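Long-range contact in CRISPR-associated protein, Cse2 family (Meiothermus ruber, PDB 3WA8), which probably binds G-rich crRNA sequence and stabilises the R-loop as the CasB (Cse2) subunit of a type I-E CRISPR Cascade complex: residues Trp72-Gln83 with Glu153-Trp162. Residues are numbered along the deposited sequence; the frame is centred on the assembly and turned at random.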
loop_
_atom_site.group_PDB
_atom_site.type_symbol
_atom_site.label_atom_id
_atom_site.label_comp_id
_atom_site.label_asym_id
_atom_site.label_seq_id
_atom_site.Cartn_x
_atom_site.Cartn_y
_atom_site.Cartn_z
ATOM N N TRP A 72 -0.197 1.029 7.754
ATOM C CA TRP A 72 -1.424 1.719 8.011
ATOM C C TRP A 72 -1.320 2.271 9.425
ATOM O O TRP A 72 -1.671 3.419 9.690
ATOM C CB TRP A 72 -2.605 0.766 7.846
ATOM C CG TRP A 72 -3.840 1.302 8.425
ATOM C CD1 TRP A 72 -4.648 2.243 7.875
ATOM C CD2 TRP A 72 -4.405 0.979 9.709
ATOM N NE1 TRP A 72 -5.680 2.542 8.744
ATOM C CE2 TRP A 72 -5.554 1.771 9.871
ATOM C CE3 TRP A 72 -4.043 0.105 10.740
ATOM C CZ2 TRP A 72 -6.365 1.697 11.010
ATOM C CZ3 TRP A 72 -4.858 0.036 11.884
ATOM C CH2 TRP A 72 -5.997 0.826 12.004
ATOM N N ALA A 73 -0.793 1.445 10.327
ATOM C CA ALA A 73 -0.663 1.796 11.742
ATOM C C ALA A 73 0.329 2.939 11.921
ATOM O O ALA A 73 0.439 3.505 12.992
ATOM C CB ALA A 73 -0.224 0.588 12.505
ATOM N N SER A 74 1.046 3.279 10.854
ATOM C CA SER A 74 2.049 4.341 10.905
ATOM C C SER A 74 1.554 5.615 10.283
ATOM O O SER A 74 2.216 6.645 10.367
ATOM C CB SER A 74 3.304 3.930 10.151
ATOM O OG SER A 74 3.921 2.850 10.791
ATOM N N THR A 75 0.389 5.561 9.657
ATOM C CA THR A 75 -0.029 6.672 8.817
ATOM C C THR A 75 -0.153 8.033 9.489
ATOM O O THR A 75 -0.349 8.149 10.679
ATOM C CB THR A 75 -1.310 6.381 8.033
ATOM O OG1 THR A 75 -1.475 7.432 7.067
ATOM C CG2 THR A 75 -2.532 6.323 8.966
ATOM N N VAL A 76 -0.072 9.062 8.674
ATOM C CA VAL A 76 -0.090 10.428 9.146
ATOM C C VAL A 76 -0.953 11.274 8.203
ATOM O O VAL A 76 -1.196 12.455 8.462
ATOM C CB VAL A 76 1.372 10.956 9.241
ATOM C CG1 VAL A 76 1.493 12.380 8.776
ATOM C CG2 VAL A 76 1.895 10.792 10.650
ATOM N N SER A 77 -1.426 10.656 7.117
ATOM C CA SER A 77 -2.080 11.391 6.037
ATOM C C SER A 77 -3.435 11.934 6.466
ATOM O O SER A 77 -4.159 11.295 7.240
ATOM C CB SER A 77 -2.301 10.490 4.840
ATOM O OG SER A 77 -3.628 9.995 4.895
ATOM N N SER A 78 -3.781 13.101 5.931
ATOM C CA SER A 78 -5.080 13.717 6.190
ATOM C C SER A 78 -6.198 12.870 5.599
ATOM O O SER A 78 -7.279 12.763 6.168
ATOM C CB SER A 78 -5.118 15.152 5.661
ATOM O OG SER A 78 -4.383 15.262 4.461
ATOM N N SER A 79 -5.899 12.230 4.476
ATOM C CA SER A 79 -6.836 11.351 3.807
ATOM C C SER A 79 -7.334 10.221 4.694
ATOM O O SER A 79 -8.495 9.840 4.587
ATOM C CB SER A 79 -6.216 10.798 2.541
ATOM O OG SER A 79 -5.857 11.861 1.669
ATOM N N GLU A 80 -6.495 9.703 5.586
ATOM C CA GLU A 80 -6.963 8.677 6.522
ATOM C C GLU A 80 -7.922 9.252 7.568
ATOM O O GLU A 80 -8.774 8.536 8.104
ATOM C CB GLU A 80 -5.795 7.948 7.191
ATOM C CG GLU A 80 -6.162 7.175 8.462
ATOM C CD GLU A 80 -6.736 5.774 8.217
ATOM O OE1 GLU A 80 -6.771 5.286 7.069
ATOM O OE2 GLU A 80 -7.139 5.140 9.215
ATOM N N LEU A 81 -7.803 10.539 7.858
ATOM C CA LEU A 81 -8.725 11.144 8.802
ATOM C C LEU A 81 -10.112 11.232 8.175
ATOM O O LEU A 81 -11.118 11.223 8.878
ATOM C CB LEU A 81 -8.229 12.514 9.251
ATOM C CG LEU A 81 -6.810 12.582 9.822
ATOM C CD1 LEU A 81 -6.485 13.992 10.271
ATOM C CD2 LEU A 81 -6.634 11.618 10.968
ATOM N N GLU A 82 -10.156 11.293 6.843
ATOM C CA GLU A 82 -11.414 11.242 6.099
ATOM C C GLU A 82 -12.039 9.846 6.037
ATOM O O GLU A 82 -13.262 9.711 6.157
ATOM C CB GLU A 82 -11.229 11.813 4.702
ATOM C CG GLU A 82 -11.863 13.175 4.572
ATOM C CD GLU A 82 -11.036 14.174 3.780
ATOM O OE1 GLU A 82 -9.972 13.811 3.221
ATOM O OE2 GLU A 82 -11.473 15.349 3.721
ATOM N N GLN A 83 -11.190 8.824 5.880
ATOM C CA GLN A 83 -11.607 7.412 5.821
ATOM C C GLN A 83 -12.157 6.902 7.127
ATOM O O GLN A 83 -12.256 5.692 7.315
ATOM C CB GLN A 83 -10.447 6.495 5.412
ATOM C CG GLN A 83 -9.869 6.782 4.047
ATOM C CD GLN A 83 -10.939 7.159 3.045
ATOM O OE1 GLN A 83 -11.840 6.363 2.756
ATOM N NE2 GLN A 83 -10.860 8.390 2.520
ATOM N N GLU A 153 3.964 9.887 2.498
ATOM C CA GLU A 153 3.331 10.422 3.720
ATOM C C GLU A 153 3.897 11.786 4.118
ATOM O O GLU A 153 3.258 12.540 4.832
ATOM C CB GLU A 153 3.466 9.429 4.880
ATOM C CG GLU A 153 2.692 8.105 4.700
ATOM C CD GLU A 153 1.363 8.054 5.444
ATOM O OE1 GLU A 153 1.100 8.925 6.293
ATOM O OE2 GLU A 153 0.578 7.114 5.210
ATOM N N SER A 154 5.094 12.105 3.645
ATOM C CA SER A 154 5.634 13.446 3.773
ATOM C C SER A 154 4.798 14.486 3.074
ATOM O O SER A 154 4.752 15.619 3.536
ATOM C CB SER A 154 7.044 13.533 3.201
ATOM O OG SER A 154 7.957 12.883 4.054
ATOM N N GLN A 155 4.191 14.152 1.936
ATOM C CA GLN A 155 3.243 15.102 1.339
ATOM C C GLN A 155 1.945 14.916 2.066
ATOM O O GLN A 155 1.495 13.802 2.302
ATOM C CB GLN A 155 3.032 14.907 -0.152
ATOM C CG GLN A 155 4.278 15.014 -0.964
ATOM C CD GLN A 155 4.955 16.330 -0.825
ATOM O OE1 GLN A 155 6.123 16.396 -0.449
ATOM N NE2 GLN A 155 4.238 17.395 -1.136
ATOM N N ASP A 156 1.337 16.016 2.444
ATOM C CA ASP A 156 0.239 15.907 3.372
ATOM C C ASP A 156 -1.020 15.357 2.685
ATOM O O ASP A 156 -1.781 14.586 3.285
ATOM C CB ASP A 156 -0.023 17.273 3.998
ATOM C CG ASP A 156 -0.930 17.184 5.165
ATOM O OD1 ASP A 156 -1.215 16.045 5.602
ATOM O OD2 ASP A 156 -1.351 18.253 5.650
ATOM N N ASP A 157 -1.179 15.731 1.413
ATOM C CA ASP A 157 -2.459 15.715 0.741
ATOM C C ASP A 157 -2.670 14.483 -0.111
ATOM O O ASP A 157 -3.656 14.416 -0.825
ATOM C CB ASP A 157 -2.569 16.955 -0.149
ATOM C CG ASP A 157 -2.236 18.245 0.601
ATOM O OD1 ASP A 157 -1.481 18.180 1.604
ATOM O OD2 ASP A 157 -2.727 19.337 0.205
ATOM N N ILE A 158 -1.762 13.516 -0.061
ATOM C CA ILE A 158 -1.874 12.362 -0.939
ATOM C C ILE A 158 -2.466 11.146 -0.245
ATOM O O ILE A 158 -1.937 10.667 0.757
ATOM C CB ILE A 158 -0.515 11.975 -1.502
ATOM C CG1 ILE A 158 -0.012 13.099 -2.400
ATOM C CG2 ILE A 158 -0.600 10.646 -2.266
ATOM C CD1 ILE A 158 1.388 12.919 -2.862
ATOM N N ARG A 159 -3.567 10.649 -0.791
ATOM C CA ARG A 159 -4.260 9.504 -0.224
ATOM C C ARG A 159 -3.623 8.213 -0.691
ATOM O O ARG A 159 -3.342 8.095 -1.856
ATOM C CB ARG A 159 -5.731 9.536 -0.651
ATOM C CG ARG A 159 -6.473 8.241 -0.402
ATOM C CD ARG A 159 -7.964 8.437 -0.187
ATOM N NE ARG A 159 -8.616 7.153 0.054
ATOM C CZ ARG A 159 -9.914 6.923 -0.121
ATOM N NH1 ARG A 159 -10.744 7.885 -0.517
ATOM N NH2 ARG A 159 -10.391 5.717 0.107
ATOM N N ILE A 160 -3.410 7.253 0.210
ATOM C CA ILE A 160 -2.989 5.896 -0.180
ATOM C C ILE A 160 -4.145 4.949 0.044
ATOM O O ILE A 160 -4.575 4.787 1.192
ATOM C CB ILE A 160 -1.821 5.362 0.679
ATOM C CG1 ILE A 160 -0.504 6.017 0.268
ATOM C CG2 ILE A 160 -1.692 3.856 0.543
ATOM C CD1 ILE A 160 0.569 5.900 1.315
ATOM N N TYR A 161 -4.656 4.318 -1.012
ATOM C CA TYR A 161 -5.750 3.379 -0.817
ATOM C C TYR A 161 -5.232 2.037 -0.282
ATOM O O TYR A 161 -4.769 1.174 -1.039
ATOM C CB TYR A 161 -6.591 3.224 -2.074
ATOM C CG TYR A 161 -7.094 4.529 -2.627
ATOM C CD1 TYR A 161 -8.428 4.914 -2.483
ATOM C CD2 TYR A 161 -6.253 5.385 -3.324
ATOM C CE1 TYR A 161 -8.916 6.141 -3.026
ATOM C CE2 TYR A 161 -6.725 6.612 -3.863
ATOM C CZ TYR A 161 -8.045 6.972 -3.701
ATOM O OH TYR A 161 -8.476 8.146 -4.239
ATOM N N TRP A 162 -5.298 1.855 1.032
ATOM C CA TRP A 162 -4.774 0.634 1.629
ATOM C C TRP A 162 -5.384 -0.671 1.130
ATOM O O TRP A 162 -4.651 -1.622 0.860
ATOM C CB TRP A 162 -4.837 0.711 3.124
ATOM C CG TRP A 162 -4.168 1.920 3.616
ATOM C CD1 TRP A 162 -4.764 3.086 3.971
ATOM C CD2 TRP A 162 -2.754 2.109 3.801
ATOM N NE1 TRP A 162 -3.816 3.991 4.394
ATOM C CE2 TRP A 162 -2.573 3.425 4.289
ATOM C CE3 TRP A 162 -1.628 1.291 3.620
ATOM C CZ2 TRP A 162 -1.315 3.948 4.596
ATOM C CZ3 TRP A 162 -0.374 1.811 3.930
ATOM C CH2 TRP A 162 -0.236 3.130 4.419
#
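Glu153, in the last turn of helix 141-154, grips the loop Thr75-Val76 with both carboxylate oxygens: OE2 accepts from Thr75 OG1 (2.8 Å) on its syn lone pair, and OE1 accepts from Val76 N (2.7 Å). A glutamate suits the place, its chain, bent at chi2, bringing two oxygens to a hydroxyl and a backbone N-H at once. Thr75 OG1 also accepts from Ser77 N, an ST turn. An alanine here would probably leave Val76 N without this acceptor and the Thr75 hydroxyl without its carboxylate partner. Farther on, Ser78 OG donates to Asp156 O (2.9 Å). Arg159 can be followed outward: CB lies against Ser79 CB (3.5 Å), where a small residue allows close approach; CG lies 3.9 Å from the same Ser79 CB; CD lies near Ser79 CB and Gln83 NE2, and NE beside Gln83 NE2. The guanidinium stacks on the Gln83 amide, planes 27° apart, NH1 by NE2 and NH2 by OE1, without hydrogen bonds; Tyr161 CE1 lies over its opposite face. Trp72 points its edge at the face of Trp162; its NE1-H goes to Glu80 OE2, while Glu80 OE1 salt-bridges Arg19. Helix 10-21 borders both tryptophans. The contact ties helices 59-72 and 78-82 to the loop linking helices 141-154 and 162-170.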